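Long-range contacts in particle-associated lyase (Acinetobacter bacteriophage AP22, PDB 4Y9V), which is a phage tailspike that binds the capsular polysaccharide of Acinetobacter baumannii and probably depolymerises it by a lyase reaction: residues D150-D158 and Y195-V206; Y241-L252 and N265-L276. One frame throughout, in Å; residues are numbered along the deposited sequence. Where two conformers were deposited one is given.

Contact 1 (D150-D158 and Y195-V206)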
loop_
_atom_site.group_PDB
_atom_site.type_symbol
_atom_site.label_atom_id
_atom_site.label_comp_id
_atom_site.label_asym_id
_atom_site.label_seq_id
_atom_site.Cartn_x
_atom_site.Cartn_y
_atom_site.Cartn_z
ATOM N N ASP A 150 24.263 17.564 13.126
ATOM C CA ASP A 150 23.390 18.353 13.993
ATOM C C ASP A 150 21.956 18.348 13.443
ATOM O O ASP A 150 21.709 18.421 12.236
ATOM C CB ASP A 150 23.884 19.776 14.097
ATOM C CG ASP A 150 25.113 19.999 14.985
ATOM O OD1 ASP A 150 25.502 19.047 15.690
ATOM O OD2 ASP A 150 25.624 21.115 14.952
ATOM N N TRP A 151 21.013 18.351 14.392
ATOM C CA TRP A 151 19.611 18.598 14.169
ATOM C C TRP A 151 19.370 20.103 14.305
ATOM O O TRP A 151 19.532 20.658 15.388
ATOM C CB TRP A 151 18.786 17.793 15.185
ATOM C CG TRP A 151 17.311 18.019 15.188
ATOM C CD1 TRP A 151 16.537 18.801 14.379
ATOM C CD2 TRP A 151 16.417 17.401 16.125
ATOM N NE1 TRP A 151 15.226 18.729 14.765
ATOM C CE2 TRP A 151 15.111 17.872 15.823
ATOM C CE3 TRP A 151 16.568 16.499 17.169
ATOM C CZ2 TRP A 151 13.994 17.473 16.568
ATOM C CZ3 TRP A 151 15.465 16.085 17.891
ATOM C CH2 TRP A 151 14.189 16.567 17.582
ATOM N N LEU A 152 19.047 20.732 13.169
ATOM C CA LEU A 152 18.715 22.135 13.143
ATOM C C LEU A 152 17.214 22.298 12.839
ATOM O O LEU A 152 16.579 21.447 12.210
ATOM C CB LEU A 152 19.510 22.925 12.093
ATOM C CG LEU A 152 21.037 22.780 12.195
ATOM C CD1 LEU A 152 21.675 23.635 11.084
ATOM C CD2 LEU A 152 21.574 23.166 13.553
ATOM N N VAL A 153 16.686 23.427 13.291
ATOM C CA VAL A 153 15.317 23.830 12.977
ATOM C C VAL A 153 15.399 25.142 12.207
ATOM O O VAL A 153 15.992 26.116 12.666
ATOM C CB VAL A 153 14.470 24.053 14.241
ATOM C CG1 VAL A 153 13.008 24.247 13.845
ATOM C CG2 VAL A 153 14.630 22.912 15.247
ATOM N N ILE A 154 14.774 25.163 11.019
ATOM C CA ILE A 154 14.500 26.388 10.303
ATOM C C ILE A 154 13.107 26.808 10.757
ATOM O O ILE A 154 12.180 26.010 10.691
ATOM C CB ILE A 154 14.510 26.132 8.776
ATOM C CG1 ILE A 154 15.848 25.614 8.299
ATOM C CG2 ILE A 154 14.059 27.389 8.006
ATOM C CD1 ILE A 154 15.842 25.002 6.901
ATOM N N TYR A 155 12.930 28.046 11.231
ATOM C CA TYR A 155 11.629 28.447 11.765
ATOM C C TYR A 155 11.362 29.905 11.482
ATOM O O TYR A 155 12.202 30.764 11.753
ATOM C CB TYR A 155 11.554 28.174 13.292
ATOM C CG TYR A 155 10.181 28.389 13.889
ATOM C CD1 TYR A 155 9.164 27.463 13.717
ATOM C CD2 TYR A 155 9.890 29.541 14.598
ATOM C CE1 TYR A 155 7.905 27.650 14.240
ATOM C CE2 TYR A 155 8.624 29.735 15.147
ATOM C CZ TYR A 155 7.632 28.799 14.976
ATOM O OH TYR A 155 6.404 29.049 15.539
ATOM N N CYS A 156 10.179 30.171 10.938
ATOM C CA CYS A 156 9.719 31.552 10.722
ATOM C C CYS A 156 8.853 31.983 11.890
ATOM O O CYS A 156 7.842 31.382 12.182
ATOM C CB CYS A 156 8.922 31.606 9.433
ATOM S SG CYS A 156 8.295 33.274 9.062
ATOM N N THR A 157 9.274 33.096 12.541
ATOM C CA THR A 157 8.554 33.549 13.725
ATOM C C THR A 157 7.291 34.328 13.422
ATOM O O THR A 157 6.526 34.630 14.341
ATOM C CB THR A 157 9.511 34.359 14.628
ATOM O OG1 THR A 157 10.052 35.446 13.903
ATOM C CG2 THR A 157 10.673 33.527 15.135
ATOM N N ASP A 158 7.046 34.648 12.154
ATOM C CA ASP A 158 5.885 35.430 11.718
ATOM C C ASP A 158 4.618 34.588 11.721
ATOM O O ASP A 158 4.534 33.488 11.137
ATOM C CB ASP A 158 6.171 36.028 10.354
ATOM C CG ASP A 158 7.436 36.865 10.237
ATOM O OD1 ASP A 158 7.663 37.668 11.157
ATOM O OD2 ASP A 158 8.282 36.709 9.301
ATOM N N TYR A 195 11.895 29.803 2.016
ATOM C CA TYR A 195 12.275 30.670 3.134
ATOM C C TYR A 195 13.209 31.739 2.589
ATOM O O TYR A 195 14.176 31.407 1.900
ATOM C CB TYR A 195 12.983 29.917 4.268
ATOM C CG TYR A 195 12.262 28.697 4.773
ATOM C CD1 TYR A 195 11.298 28.744 5.766
ATOM C CD2 TYR A 195 12.529 27.443 4.217
ATOM C CE1 TYR A 195 10.658 27.589 6.187
ATOM C CE2 TYR A 195 11.899 26.300 4.635
ATOM C CZ TYR A 195 10.948 26.367 5.645
ATOM O OH TYR A 195 10.279 25.258 6.093
ATOM N N LEU A 196 12.932 32.996 2.886
ATOM C CA LEU A 196 13.730 34.111 2.351
ATOM C C LEU A 196 14.587 34.750 3.424
ATOM O O LEU A 196 14.151 34.912 4.572
ATOM C CB LEU A 196 12.825 35.187 1.762
ATOM C CG LEU A 196 11.850 34.688 0.685
ATOM C CD1 LEU A 196 10.917 35.838 0.270
ATOM C CD2 LEU A 196 12.549 34.027 -0.504
ATOM N N THR A 197 15.757 35.227 3.031
ATOM C CA THR A 197 16.635 35.963 3.917
ATOM C C THR A 197 15.885 37.091 4.602
ATOM O O THR A 197 16.084 37.344 5.794
ATOM C CB THR A 197 17.818 36.566 3.158
ATOM O OG1 THR A 197 17.362 37.397 2.071
ATOM C CG2 THR A 197 18.624 35.412 2.598
ATOM N N SER A 198 15.073 37.779 3.768
ATOM C CA SER A 198 14.330 38.935 4.166
ATOM C C SER A 198 13.253 38.672 5.198
ATOM O O SER A 198 12.730 39.621 5.812
ATOM C CB SER A 198 13.670 39.581 2.910
ATOM O OG SER A 198 12.699 38.724 2.330
ATOM N N GLU A 199 12.832 37.447 5.380
ATOM C CA GLU A 199 11.818 37.024 6.307
ATOM C C GLU A 199 12.458 36.826 7.707
ATOM O O GLU A 199 13.677 36.764 7.847
ATOM C CB GLU A 199 11.112 35.722 5.845
ATOM C CG GLU A 199 10.233 35.978 4.592
ATOM C CD GLU A 199 9.785 34.720 3.901
ATOM O OE1 GLU A 199 10.356 33.650 4.115
ATOM O OE2 GLU A 199 8.828 34.830 3.095
ATOM N N ASN A 200 11.629 36.688 8.747
ATOM C CA ASN A 200 12.084 36.429 10.092
ATOM C C ASN A 200 12.336 34.925 10.294
ATOM O O ASN A 200 11.515 34.223 10.848
ATOM C CB ASN A 200 11.119 36.931 11.139
ATOM C CG ASN A 200 11.219 38.417 11.288
ATOM O OD1 ASN A 200 12.346 38.928 11.465
ATOM N ND2 ASN A 200 10.122 39.118 11.271
ATOM N N ILE A 201 13.451 34.467 9.713
ATOM C CA ILE A 201 13.826 33.049 9.727
ATOM C C ILE A 201 14.981 32.821 10.659
ATOM O O ILE A 201 16.106 33.298 10.445
ATOM C CB ILE A 201 14.196 32.529 8.328
ATOM C CG1 ILE A 201 13.221 32.901 7.239
ATOM C CG2 ILE A 201 14.417 31.009 8.406
ATOM C CD1 ILE A 201 11.795 32.418 7.472
ATOM N N VAL A 202 14.738 32.114 11.754
ATOM C CA VAL A 202 15.731 31.787 12.746
ATOM C C VAL A 202 16.176 30.341 12.516
ATOM O O VAL A 202 15.444 29.509 11.976
ATOM C CB VAL A 202 15.253 32.013 14.184
ATOM C CG1 VAL A 202 14.787 33.469 14.330
ATOM C CG2 VAL A 202 14.157 31.056 14.593
ATOM N N ILE A 203 17.410 30.056 12.973
ATOM C CA ILE A 203 18.003 28.733 12.913
ATOM C C ILE A 203 18.278 28.283 14.364
ATOM O O ILE A 203 19.047 28.937 15.074
ATOM C CB ILE A 203 19.294 28.711 12.098
ATOM C CG1 ILE A 203 19.129 29.292 10.686
ATOM C CG2 ILE A 203 19.886 27.311 12.055
ATOM C CD1 ILE A 203 18.144 28.547 9.795
ATOM N N LEU A 204 17.628 27.213 14.765
ATOM C CA LEU A 204 17.786 26.621 16.073
ATOM C C LEU A 204 18.659 25.371 15.967
ATOM O O LEU A 204 18.634 24.688 14.950
ATOM C CB LEU A 204 16.459 26.220 16.704
ATOM C CG LEU A 204 15.304 27.214 16.540
ATOM C CD1 LEU A 204 14.021 26.663 17.145
ATOM C CD2 LEU A 204 15.655 28.583 17.142
ATOM N N LYS A 205 19.371 25.052 17.043
ATOM C CA LYS A 205 20.068 23.793 17.178
ATOM C C LYS A 205 19.460 23.011 18.316
ATOM O O LYS A 205 19.285 23.603 19.413
ATOM C CB LYS A 205 21.575 24.047 17.412
ATOM C CG LYS A 205 22.382 22.790 17.577
ATOM C CD LYS A 205 23.857 23.028 17.530
ATOM C CE LYS A 205 24.654 21.806 17.970
ATOM N NZ LYS A 205 26.093 21.933 17.634
ATOM N N VAL A 206 19.190 21.736 18.108
ATOM C CA VAL A 206 18.540 20.881 19.102
ATOM C C VAL A 206 19.541 19.972 19.771
ATOM O O VAL A 206 20.387 19.378 19.134
ATOM C CB VAL A 206 17.421 20.045 18.429
ATOM C CG1 VAL A 206 16.681 19.210 19.464
ATOM C CG2 VAL A 206 16.451 20.931 17.661
HETATM O O HOH W 1 27.241 19.563 17.912
HETATM O O HOH W 2 21.704 17.927 17.134
HETATM O O HOH W 3 22.035 18.817 17.099
#

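Contact 2 (Y241-L252 and N265-L276). With 49T (2-acetamido-2-deoxy-alpha-D-fucopyranose), chain B; 49S (2-acetamido-2-deoxy-beta-D-mannopyranuronic acid), chain C.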
loop_
_atom_site.group_PDB
_atom_site.type_symbol
_atom_site.label_atom_id
_atom_site.label_comp_id
_atom_site.label_asym_id
_atom_site.label_seq_id
_atom_site.Cartn_x
_atom_site.Cartn_y
_atom_site.Cartn_z
ATOM N N TYR A 241 5.798 0.324 25.564
ATOM C CA TYR A 241 4.368 0.306 25.776
ATOM C C TYR A 241 3.938 1.446 26.701
ATOM O O TYR A 241 4.507 1.597 27.786
ATOM C CB TYR A 241 3.937 -1.023 26.390
ATOM C CG TYR A 241 2.450 -1.038 26.683
ATOM C CD1 TYR A 241 1.537 -1.189 25.653
ATOM C CD2 TYR A 241 1.935 -0.846 27.949
ATOM C CE1 TYR A 241 0.161 -1.169 25.908
ATOM C CE2 TYR A 241 0.594 -0.824 28.229
ATOM C CZ TYR A 241 -0.314 -0.988 27.186
ATOM O OH TYR A 241 -1.673 -0.984 27.408
ATOM N N PHE A 242 2.944 2.208 26.296
ATOM C CA PHE A 242 2.371 3.296 27.067
ATOM C C PHE A 242 0.878 3.142 27.192
ATOM O O PHE A 242 0.198 2.822 26.216
ATOM C CB PHE A 242 2.663 4.641 26.338
ATOM C CG PHE A 242 2.045 5.824 27.072
ATOM C CD1 PHE A 242 2.694 6.343 28.169
ATOM C CD2 PHE A 242 0.816 6.330 26.702
ATOM C CE1 PHE A 242 2.117 7.378 28.886
ATOM C CE2 PHE A 242 0.226 7.356 27.429
ATOM C CZ PHE A 242 0.897 7.877 28.514
ATOM N N GLU A 243 0.360 3.418 28.389
ATOM C CA GLU A 243 -1.050 3.398 28.643
ATOM C C GLU A 243 -1.399 4.496 29.647
ATOM O O GLU A 243 -0.737 4.602 30.685
ATOM C CB GLU A 243 -1.436 2.023 29.275
ATOM C CG GLU A 243 -2.877 1.942 29.779
ATOM C CD GLU A 243 -3.321 0.529 30.173
ATOM O OE1 GLU A 243 -2.610 -0.445 29.820
ATOM O OE2 GLU A 243 -4.358 0.448 30.834
ATOM N N ASN A 244 -2.457 5.261 29.380
ATOM C CA ASN A 244 -2.973 6.211 30.363
ATOM C C ASN A 244 -4.442 5.994 30.572
ATOM O O ASN A 244 -5.172 5.576 29.671
ATOM C CB ASN A 244 -2.719 7.681 29.950
ATOM C CG ASN A 244 -3.618 8.106 28.812
ATOM O OD1 ASN A 244 -3.424 7.657 27.667
ATOM N ND2 ASN A 244 -4.649 8.885 29.088
ATOM N N LYS A 245 -4.901 6.384 31.756
ATOM C CA LYS A 245 -6.293 6.651 32.096
ATOM C C LYS A 245 -6.381 8.105 32.509
ATOM O O LYS A 245 -5.586 8.521 33.353
ATOM C CB LYS A 245 -6.728 5.733 33.259
ATOM C CG LYS A 245 -8.065 6.109 33.874
ATOM C CD LYS A 245 -8.524 5.144 34.897
ATOM C CE LYS A 245 -9.962 5.457 35.369
ATOM N NZ LYS A 245 -10.291 4.393 36.367
ATOM N N GLY A 246 -7.300 8.866 31.976
ATOM C CA GLY A 246 -7.500 10.220 32.411
ATOM C C GLY A 246 -6.611 11.217 31.700
ATOM O O GLY A 246 -5.957 10.938 30.687
ATOM N N GLY A 247 -6.619 12.437 32.256
ATOM C CA GLY A 247 -6.002 13.591 31.647
ATOM C C GLY A 247 -7.030 14.449 30.921
ATOM O O GLY A 247 -7.868 13.927 30.200
ATOM N N LYS A 248 -6.965 15.756 31.120
ATOM C CA LYS A 248 -7.975 16.634 30.530
ATOM C C LYS A 248 -7.859 16.745 29.004
ATOM O O LYS A 248 -8.875 16.746 28.327
ATOM C CB LYS A 248 -7.868 18.023 31.183
ATOM C CG LYS A 248 -8.903 19.004 30.657
ATOM C CD LYS A 248 -8.942 20.270 31.536
ATOM C CE LYS A 248 -9.985 21.259 31.030
ATOM N NZ LYS A 248 -10.052 22.402 31.986
ATOM N N PHE A 249 -6.624 16.892 28.500
ATOM C CA PHE A 249 -6.440 17.332 27.119
ATOM C C PHE A 249 -5.987 16.245 26.159
ATOM O O PHE A 249 -6.494 16.200 25.023
ATOM C CB PHE A 249 -5.459 18.482 27.055
ATOM C CG PHE A 249 -5.980 19.755 27.730
ATOM C CD1 PHE A 249 -7.077 20.415 27.207
ATOM C CD2 PHE A 249 -5.363 20.270 28.861
ATOM C CE1 PHE A 249 -7.563 21.570 27.803
ATOM C CE2 PHE A 249 -5.851 21.419 29.458
ATOM C CZ PHE A 249 -6.948 22.082 28.931
ATOM N N ALA A 250 -5.034 15.408 26.554
ATOM C CA ALA A 250 -4.501 14.374 25.671
ATOM C C ALA A 250 -3.830 13.309 26.538
ATOM O O ALA A 250 -3.377 13.601 27.638
ATOM C CB ALA A 250 -3.530 14.942 24.662
ATOM N N GLY A 251 -3.717 12.108 25.980
ATOM C CA GLY A 251 -3.097 11.009 26.711
ATOM C C GLY A 251 -1.588 10.935 26.565
ATOM O O GLY A 251 -0.842 10.788 27.569
ATOM N N LEU A 252 -1.111 11.055 25.332
ATOM C CA LEU A 252 0.294 10.993 24.981
ATOM C C LEU A 252 0.556 12.078 23.967
ATOM O O LEU A 252 -0.213 12.188 22.993
ATOM C CB LEU A 252 0.613 9.631 24.370
ATOM C CG LEU A 252 2.046 9.427 23.851
ATOM C CD1 LEU A 252 3.063 9.482 24.968
ATOM C CD2 LEU A 252 2.159 8.087 23.100
ATOM N N ASN A 265 0.048 0.787 21.937
ATOM C CA ASN A 265 -0.205 1.539 23.164
ATOM C C ASN A 265 -1.695 1.532 23.465
ATOM O O ASN A 265 -2.526 1.086 22.670
ATOM C CB ASN A 265 0.321 2.988 23.008
ATOM C CG ASN A 265 -0.431 3.697 21.899
ATOM O OD1 ASN A 265 -1.544 4.198 22.101
ATOM N ND2 ASN A 265 0.152 3.700 20.712
ATOM N N SER A 266 -2.020 2.046 24.647
ATOM C CA SER A 266 -3.362 2.324 25.120
ATOM C C SER A 266 -3.463 3.816 25.525
ATOM O O SER A 266 -3.940 4.145 26.613
ATOM C CB SER A 266 -3.774 1.357 26.274
ATOM O OG SER A 266 -3.641 -0.005 25.877
ATOM N N ALA A 267 -3.029 4.731 24.647
ATOM C CA ALA A 267 -3.203 6.150 24.882
ATOM C C ALA A 267 -4.641 6.537 24.552
ATOM O O ALA A 267 -5.194 6.100 23.527
ATOM C CB ALA A 267 -2.239 6.959 24.024
ATOM N N LYS A 268 -5.245 7.362 25.394
ATOM C CA LYS A 268 -6.672 7.662 25.284
ATOM C C LYS A 268 -6.977 9.016 25.911
ATOM O O LYS A 268 -6.179 9.585 26.664
ATOM C CB LYS A 268 -7.520 6.587 25.910
ATOM C CG LYS A 268 -7.268 6.422 27.387
ATOM C CD LYS A 268 -8.073 5.295 28.004
ATOM C CE LYS A 268 -7.679 3.953 27.694
ATOM N NZ LYS A 268 -6.375 3.496 28.209
ATOM N N ASN A 269 -8.174 9.521 25.624
ATOM C CA ASN A 269 -8.768 10.616 26.356
ATOM C C ASN A 269 -10.261 10.323 26.508
ATOM O O ASN A 269 -10.890 9.894 25.563
ATOM C CB ASN A 269 -8.589 11.965 25.627
ATOM C CG ASN A 269 -9.198 13.099 26.405
ATOM O OD1 ASN A 269 -10.382 13.430 26.232
ATOM N ND2 ASN A 269 -8.405 13.736 27.263
ATOM N N ASN A 270 -10.792 10.590 27.715
ATOM C CA ASN A 270 -12.192 10.338 27.980
ATOM C C ASN A 270 -12.839 11.480 28.739
ATOM O O ASN A 270 -13.885 11.291 29.368
ATOM C CB ASN A 270 -12.381 9.015 28.755
ATOM C CG ASN A 270 -11.841 7.826 28.002
ATOM O OD1 ASN A 270 -12.632 7.210 27.230
ATOM N ND2 ASN A 270 -10.637 7.527 28.146
ATOM N N ALA A 271 -12.249 12.667 28.665
ATOM C CA ALA A 271 -12.703 13.807 29.434
ATOM C C ALA A 271 -13.870 14.480 28.720
ATOM O O ALA A 271 -14.089 14.300 27.539
ATOM C CB ALA A 271 -11.543 14.779 29.607
ATOM N N PRO A 272 -14.603 15.345 29.455
ATOM C CA PRO A 272 -15.594 16.192 28.806
ATOM C C PRO A 272 -14.960 16.967 27.688
ATOM O O PRO A 272 -13.790 17.386 27.750
ATOM C CB PRO A 272 -16.080 17.094 29.945
ATOM C CG PRO A 272 -15.876 16.256 31.195
ATOM C CD PRO A 272 -14.572 15.536 30.917
ATOM N N ALA A 273 -15.733 17.231 26.641
ATOM C CA ALA A 273 -15.195 17.930 25.477
ATOM C C ALA A 273 -14.633 19.287 25.811
ATOM O O ALA A 273 -15.235 20.103 26.532
ATOM C CB ALA A 273 -16.319 17.998 24.430
ATOM N N ASN A 274 -13.470 19.563 25.240
ATOM C CA ASN A 274 -12.771 20.808 25.333
ATOM C C ASN A 274 -12.147 21.105 23.955
ATOM O O ASN A 274 -12.588 20.577 22.941
ATOM C CB ASN A 274 -11.810 20.818 26.543
ATOM C CG ASN A 274 -10.748 19.738 26.493
ATOM O OD1 ASN A 274 -10.009 19.602 25.497
ATOM N ND2 ASN A 274 -10.629 18.968 27.548
ATOM N N THR A 275 -11.106 21.938 23.876
ATOM C CA THR A 275 -10.493 22.285 22.622
ATOM C C THR A 275 -9.588 21.193 22.056
ATOM O O THR A 275 -9.203 21.268 20.866
ATOM C CB THR A 275 -9.714 23.634 22.744
ATOM O OG1 THR A 275 -8.792 23.565 23.873
ATOM C CG2 THR A 275 -10.648 24.803 22.915
ATOM N N LEU A 276 -9.209 20.210 22.855
ATOM C CA LEU A 276 -8.345 19.131 22.408
ATOM C C LEU A 276 -9.141 17.817 22.503
ATOM O O LEU A 276 -9.959 17.522 21.654
ATOM C CB LEU A 276 -6.985 19.116 23.110
ATOM C CG LEU A 276 -5.957 20.203 22.667
ATOM C CD1 LEU A 276 -6.322 21.583 23.164
ATOM C CD2 LEU A 276 -4.551 19.805 23.115
HETATM C C1 49T B . -2.606 24.459 22.034
HETATM C C2 49T B . -2.590 24.961 23.481
HETATM N N2 49T B . -3.581 24.224 24.281
HETATM C C7 49T B . -3.209 23.334 25.188
HETATM O O7 49T B . -2.066 22.972 25.387
HETATM C C8 49T B . -4.365 22.734 25.995
HETATM O O5 49T B . -1.850 25.266 21.202
HETATM C C5 49T B . -2.205 26.656 21.192
HETATM C C6 49T B . -1.361 27.347 20.138
HETATM C C4 49T B . -2.031 27.220 22.599
HETATM O O4 49T B . -0.660 27.104 22.967
HETATM C C3 49T B . -2.906 26.439 23.542
HETATM O O3 49T B . -2.649 26.880 24.903
HETATM C C8 49S C . -2.866 22.489 15.573
HETATM C C7 49S C . -3.433 21.804 16.798
HETATM O O7 49S C . -3.214 20.593 17.017
HETATM N N2 49S C . -4.171 22.568 17.619
HETATM C C2 49S C . -4.841 22.058 18.797
HETATM C C3 49S C . -4.148 22.484 20.095
HETATM O O3 49S C . -2.797 22.024 20.127
HETATM C C1 49S C . -6.271 22.563 18.824
HETATM O O1 49S C . -6.963 22.259 17.648
HETATM O O5 49S C . -6.265 23.989 18.906
HETATM C C5 49S C . -5.737 24.427 20.171
HETATM C C6 49S C . -5.875 25.934 20.242
HETATM O O6A 49S C . -5.569 26.614 19.231
HETATM O O6B 49S C . -6.270 26.411 21.334
HETATM C C4 49S C . -4.279 23.988 20.316
HETATM O O4 49S C . -3.967 24.386 21.656
HETATM O O HOH W 4 -5.826 2.704 31.235
HETATM O O HOH W 5 -5.017 -1.969 28.095
HETATM O O HOH W 6 -6.188 12.093 28.050
HETATM O O HOH W 7 -9.483 7.616 30.550
HETATM O O HOH W 8 -8.582 8.771 29.519
HETATM O O HOH W 9 -9.353 11.565 29.974
#

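Contact 1 (D150-D158 and Y195-V206)
Val-206 sits over one face of the indole of Trp-151: its CG2 stands above the five-membered ring, 3.7 Å from the centroid, while CG1 reaches the six-membered ring at CE3. The indole can pass under the valine because CG of Trp-151 is anti to the backbone N (chi1 175°), and CG2 of Val-206 also presses on CG2 of Val-153, 3.6 Å away. This is the dense end of the face that carries Val-153, Tyr-155, Val-202 and Leu-204. On the other face, CG2 of Ile-154 sits 3.7 Å above the centre of the Tyr-195 ring and touches CG2 of Ile-201, while Phe-138 packs on Ile-154 and Ile-203. The hydroxyl of Tyr-195 is bonded to Glu-173.

The ends are more polar, with water near Asp-150. NZ of Lys-205, in one of two conformers, meets OD2 of Asp-150 from above the carboxylate plane in a 2.8 Å salt bridge; a water joins NZ to the other oxygen, OD1. At the far end ND2 of Asn-200 gives OD1 of Asp-158, likewise in one of two conformers, a nearly straight bond of 2.9 Å (169°) on the syn lone pair. Between these margins paired backbone bonds join Val-153 with Leu-204 and Tyr-155 with Val-202, the regular ladder of two neighbouring antiparallel strands, here within the Ig-like domain of the tailspike.

Contact 2 (Y241-L252 and N265-L276)
The side-chain amide of Asn-244 reads the backbone of Lys-268 at both ends: OD1 accepts from Lys-268 N (2.9 Å) and ND2 donates to Lys-268 O (3.0 Å), the acceptor lying almost in the amide plane. With chi1 at 73°, CG sits between the backbone N and the carbonyl carbon, which turns the amide onto the neighbouring chain. Lys-268 answers by bending at chi3 and chi4, so that NZ curls back to donate to Asn-244 O at 2.8 Å and to Ser-266 O, two residues earlier in its own segment; a water links NZ to OE2 of Glu-243, whose OE1 accepts from Tyr-241 OH. Beside them Ser-266 N makes a straight bond to Phe-242 O (2.8 Å, 172°).

Farther along, Lys-248 O takes a bond from ND2 of Asn-274 (2.9 Å), which arrives above the carbonyl plane, and a weak one from ND2 of Asn-269. Both asparagines also close Asx turns: OD1 of Asn-274 accepts from Leu-276 N, and OD1 of Asn-269 from Ala-271 N and from Asn-277. A water accepts from ND2 of Asn-269 close to Gly-246 O and Lys-268 O.

The ring of Phe-249 lies between CG of Lys-248 and the acetamido methyl C8 of the N-acetylfucosamine unit, centred over opposite faces, 3.6 Å separating C8 from the ring plane. Leu-276 CD1 touches the same methyl. Successive turns of a pectin lyase-like beta-helix thus pack together, and Phe-249 with Leu-276 supplies part of the glycan pocket.

In the fold
After the N-terminal helices and first short strands, the chain lays down strand 113-125 and enters the region where contact 1 forms. Segment 150-158 leads into strand 172-181, and the return at 195-206 closes a loop of 36 residues, its second strand lying between 151-156 and 113-125. Strands 215-220 and 229-232 follow before contact 2 opens, which closes a shorter loop of 12 residues through strand 260-261. The two are in series, neither nested nor crossed, with nearest atoms about 15 Å apart. Contact 1 joins strands of the Ig-like region, contact 2 joins consecutive parts of the pectin lyase-like region, and Tyr-168 and Arg-166, from the loop inside contact 1, share the glycan site with Leu-276.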